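Local coordinates for hypothetical protein (Legionella pneumophila subsp. pneumophila, PDB 4G2A), which is of unknown function but may be a nutrient-binding protein with a C-terminal YARHG domain, at residues R267-T272 against S316-A321. Sequence-based numbering, arbitrary orientation.
Sequences RFLRNT and SMINQA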
ATOM      1  N   ARG A 267     -11.597  29.377  12.141  1.00 36.07           N
ATOM      2  CA  ARG A 267     -12.929  28.888  11.773  1.00 35.99           C
ATOM      3  C   ARG A 267     -12.782  27.617  10.914  1.00 39.43           C
ATOM      4  O   ARG A 267     -13.447  26.628  11.201  1.00 39.56           O
ATOM      5  CB  ARG A 267     -13.749  29.984  11.058  1.00 37.61           C
ATOM      6  CG  ARG A 267     -15.029  29.503  10.386  1.00 41.75           C
ATOM      7  CD  ARG A 267     -15.958  30.666  10.124  1.00 43.84           C
ATOM      8  NE  ARG A 267     -17.114  30.318   9.295  1.00 38.83           N
ATOM      9  CZ  ARG A 267     -18.191  29.669   9.732  1.00 48.14           C
ATOM     10  NH1 ARG A 267     -18.249  29.235  10.985  1.00 27.48           N
ATOM     11  NH2 ARG A 267     -19.204  29.427   8.912  1.00 35.00           N
ATOM     12  N   PHE A 268     -11.865  27.625   9.927  1.00 35.64           N
ATOM     13  CA  PHE A 268     -11.581  26.462   9.067  1.00 34.64           C
ATOM     14  C   PHE A 268     -10.958  25.313   9.869  1.00 36.85           C
ATOM     15  O   PHE A 268     -11.354  24.173   9.642  1.00 36.74           O
ATOM     16  CB  PHE A 268     -10.685  26.834   7.869  1.00 37.71           C
ATOM     17  CG  PHE A 268     -11.306  27.783   6.864  1.00 41.68           C
ATOM     18  CD1 PHE A 268     -12.665  27.704   6.544  1.00 45.13           C
ATOM     19  CD2 PHE A 268     -10.527  28.721   6.194  1.00 46.07           C
ATOM     20  CE1 PHE A 268     -13.232  28.563   5.595  1.00 48.57           C
ATOM     21  CE2 PHE A 268     -11.092  29.571   5.231  1.00 50.92           C
ATOM     22  CZ  PHE A 268     -12.441  29.490   4.945  1.00 49.28           C
ATOM     23  N   LEU A 269     -10.050  25.606  10.835  1.00 31.11           N
ATOM     24  CA  LEU A 269      -9.425  24.576  11.676  1.00 29.80           C
ATOM     25  C   LEU A 269     -10.454  23.831  12.508  1.00 33.68           C
ATOM     26  O   LEU A 269     -10.398  22.596  12.576  1.00 33.53           O
ATOM     27  CB  LEU A 269      -8.333  25.160  12.606  1.00 30.34           C
ATOM     28  CG  LEU A 269      -7.757  24.199  13.669  1.00 33.50           C
ATOM     29  CD1 LEU A 269      -7.008  23.019  13.025  1.00 32.71           C
ATOM     30  CD2 LEU A 269      -6.866  24.916  14.624  1.00 35.45           C
ATOM     31  N   ARG A 270     -11.369  24.579  13.161  1.00 30.54           N
ATOM     32  CA  ARG A 270     -12.426  24.032  14.003  1.00 30.05           C
ATOM     33  C   ARG A 270     -13.355  23.124  13.213  1.00 34.15           C
ATOM     34  O   ARG A 270     -13.724  22.054  13.697  1.00 33.65           O
ATOM     35  CB  ARG A 270     -13.251  25.179  14.632  1.00 32.07           C
ATOM     36  CG  ARG A 270     -14.534  24.722  15.349  1.00 36.46           C
ATOM     37  CD  ARG A 270     -15.509  25.851  15.659  1.00 38.68           C
ATOM     38  NE  ARG A 270     -14.915  26.914  16.470  1.00 33.55           N
ATOM     39  CZ  ARG A 270     -14.674  26.837  17.780  1.00 50.41           C
ATOM     40  NH1 ARG A 270     -14.954  25.721  18.455  1.00 32.70           N
ATOM     41  NH2 ARG A 270     -14.133  27.866  18.420  1.00 39.85           N
ATOM     42  N   ASN A 271     -13.783  23.586  12.036  1.00 30.97           N
ATOM     43  CA  ASN A 271     -14.749  22.885  11.222  1.00 30.97           C
ATOM     44  C   ASN A 271     -14.141  21.668  10.500  1.00 36.04           C
ATOM     45  O   ASN A 271     -14.875  20.705  10.260  1.00 35.74           O
ATOM     46  CB  ASN A 271     -15.431  23.862  10.293  1.00 29.98           C
ATOM     47  CG  ASN A 271     -16.466  24.659  11.059  1.00 41.73           C
ATOM     48  OD1 ASN A 271     -17.550  24.163  11.362  1.00 31.70           O
ATOM     49  ND2 ASN A 271     -16.125  25.866  11.496  1.00 32.27           N
ATOM     50  N   THR A 272     -12.788  21.653  10.295  1.00 32.50           N
ATOM     51  CA  THR A 272     -12.024  20.543   9.704  1.00 31.41           C
ATOM     52  C   THR A 272     -12.109  19.309  10.649  1.00 35.22           C
ATOM     53  O   THR A 272     -12.089  18.160  10.175  1.00 34.73           O
ATOM     54  CB  THR A 272     -10.586  21.020   9.456  1.00 34.99           C
ATOM     55  OG1 THR A 272     -10.613  21.950   8.385  1.00 33.80           O
ATOM     56  CG2 THR A 272      -9.598  19.892   9.106  1.00 32.64           C
ATOM     57  N   SER A 316     -11.142  21.607  22.985  1.00 30.77           N
ATOM     58  CA  SER A 316     -10.952  22.118  24.338  1.00 29.97           C
ATOM     59  C   SER A 316      -9.806  23.162  24.342  1.00 34.75           C
ATOM     60  O   SER A 316      -9.923  24.187  25.015  1.00 36.41           O
ATOM     61  CB  SER A 316     -10.689  20.976  25.316  1.00 28.24           C
ATOM     62  OG  SER A 316     -10.473  21.473  26.628  1.00 31.41           O
HETATM   63  N   MSE A 317      -8.741  22.922  23.558  1.00 29.57           N
HETATM   64  CA  MSE A 317      -7.598  23.835  23.407  1.00 30.63           C
HETATM   65  C   MSE A 317      -8.015  25.144  22.722  1.00 32.72           C
HETATM   66  O   MSE A 317      -7.631  26.224  23.174  1.00 32.02           O
HETATM   67  CB  MSE A 317      -6.470  23.173  22.621  1.00 33.94           C
HETATM   68  CG  MSE A 317      -5.555  22.304  23.459  1.00 43.64           C
HETATM   69 SE   MSE A 317      -4.230  21.440  22.291  0.75 54.79          SE
HETATM   70  CE  MSE A 317      -2.835  20.961  23.636  1.00 53.81           C
ATOM     71  N   ILE A 318      -8.852  25.048  21.671  1.00 29.03           N
ATOM     72  CA  ILE A 318      -9.377  26.208  20.947  1.00 29.21           C
ATOM     73  C   ILE A 318     -10.207  27.065  21.920  1.00 33.43           C
ATOM     74  O   ILE A 318     -10.024  28.285  21.965  1.00 35.08           O
ATOM     75  CB  ILE A 318     -10.160  25.781  19.663  1.00 30.79           C
ATOM     76  CG1 ILE A 318      -9.221  25.123  18.646  1.00 29.72           C
ATOM     77  CG2 ILE A 318     -10.930  26.960  19.027  1.00 31.57           C
ATOM     78  CD1 ILE A 318      -9.937  24.203  17.620  1.00 29.87           C
ATOM     79  N   ASN A 319     -11.023  26.421  22.766  1.00 29.12           N
ATOM     80  CA  ASN A 319     -11.843  27.111  23.759  1.00 29.49           C
ATOM     81  C   ASN A 319     -10.994  27.903  24.763  1.00 34.65           C
ATOM     82  O   ASN A 319     -11.389  29.000  25.165  1.00 36.50           O
ATOM     83  CB  ASN A 319     -12.769  26.130  24.498  1.00 28.18           C
ATOM     84  CG  ASN A 319     -13.751  26.817  25.412  1.00 36.14           C
ATOM     85  OD1 ASN A 319     -14.391  27.814  25.058  1.00 29.45           O
ATOM     86  ND2 ASN A 319     -13.868  26.322  26.616  1.00 27.31           N
ATOM     87  N   GLN A 320      -9.839  27.362  25.141  1.00 30.22           N
ATOM     88  CA  GLN A 320      -8.894  27.960  26.088  1.00 31.12           C
ATOM     89  C   GLN A 320      -7.977  28.984  25.434  1.00 36.89           C
ATOM     90  O   GLN A 320      -7.535  29.913  26.118  1.00 38.13           O
ATOM     91  CB  GLN A 320      -8.010  26.871  26.738  1.00 32.09           C
ATOM     92  CG  GLN A 320      -8.769  25.851  27.574  1.00 35.10           C
ATOM     93  CD  GLN A 320      -7.867  24.747  28.024  1.00 48.25           C
ATOM     94  OE1 GLN A 320      -6.885  24.960  28.742  1.00 45.12           O
ATOM     95  NE2 GLN A 320      -8.181  23.538  27.606  1.00 39.97           N
ATOM     96  N   ALA A 321      -7.619  28.786  24.148  1.00 33.74           N
ATOM     97  CA  ALA A 321      -6.706  29.702  23.445  1.00 35.58           C
ATOM     98  C   ALA A 321      -7.280  31.111  23.309  1.00 44.14           C
ATOM     99  O   ALA A 321      -6.552  32.090  23.507  1.00 47.77           O
ATOM    100  CB  ALA A 321      -6.371  29.163  22.074  1.00 35.28           C
TER
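Within 316-321, I318 makes all the contacts with 267-272, and its two branches touch different partners. CD1 reaches the buried side of the contact, 4.3 Å from L269 CD2, an ordinary apolar approach between methyl ends. With CG1 beside the backbone N (chi1 -65°), CG2 is anti to it and takes the other partner: R270 NH2 is 3.4 Å from I318 CG2 and R270 CZ 3.9 Å. The two side chains cross obliquely, and I318 CG2 also lies oblique to the guanidinium plane. R270 gets there by a bend at chi3 (-57°) after an extended start. This touch is the tighter one yet lies on the solvent side, since R270 is partly exposed; the L269 approach is wider-spaced but joins two buried residues. No hydrogen bond joins the two segments, and only 148 Å² is buried in all, with R270 and I318 CA atoms 7.9 Å apart. In the YARHG domain the pair joins helix 263-275 to the C-terminal helix 309-321; L269 also packs on V244 and W248 of helix 236-250 and, like M317 and A321, on L258 of helix 254-259, while N271 and T272 touch helix 284-291.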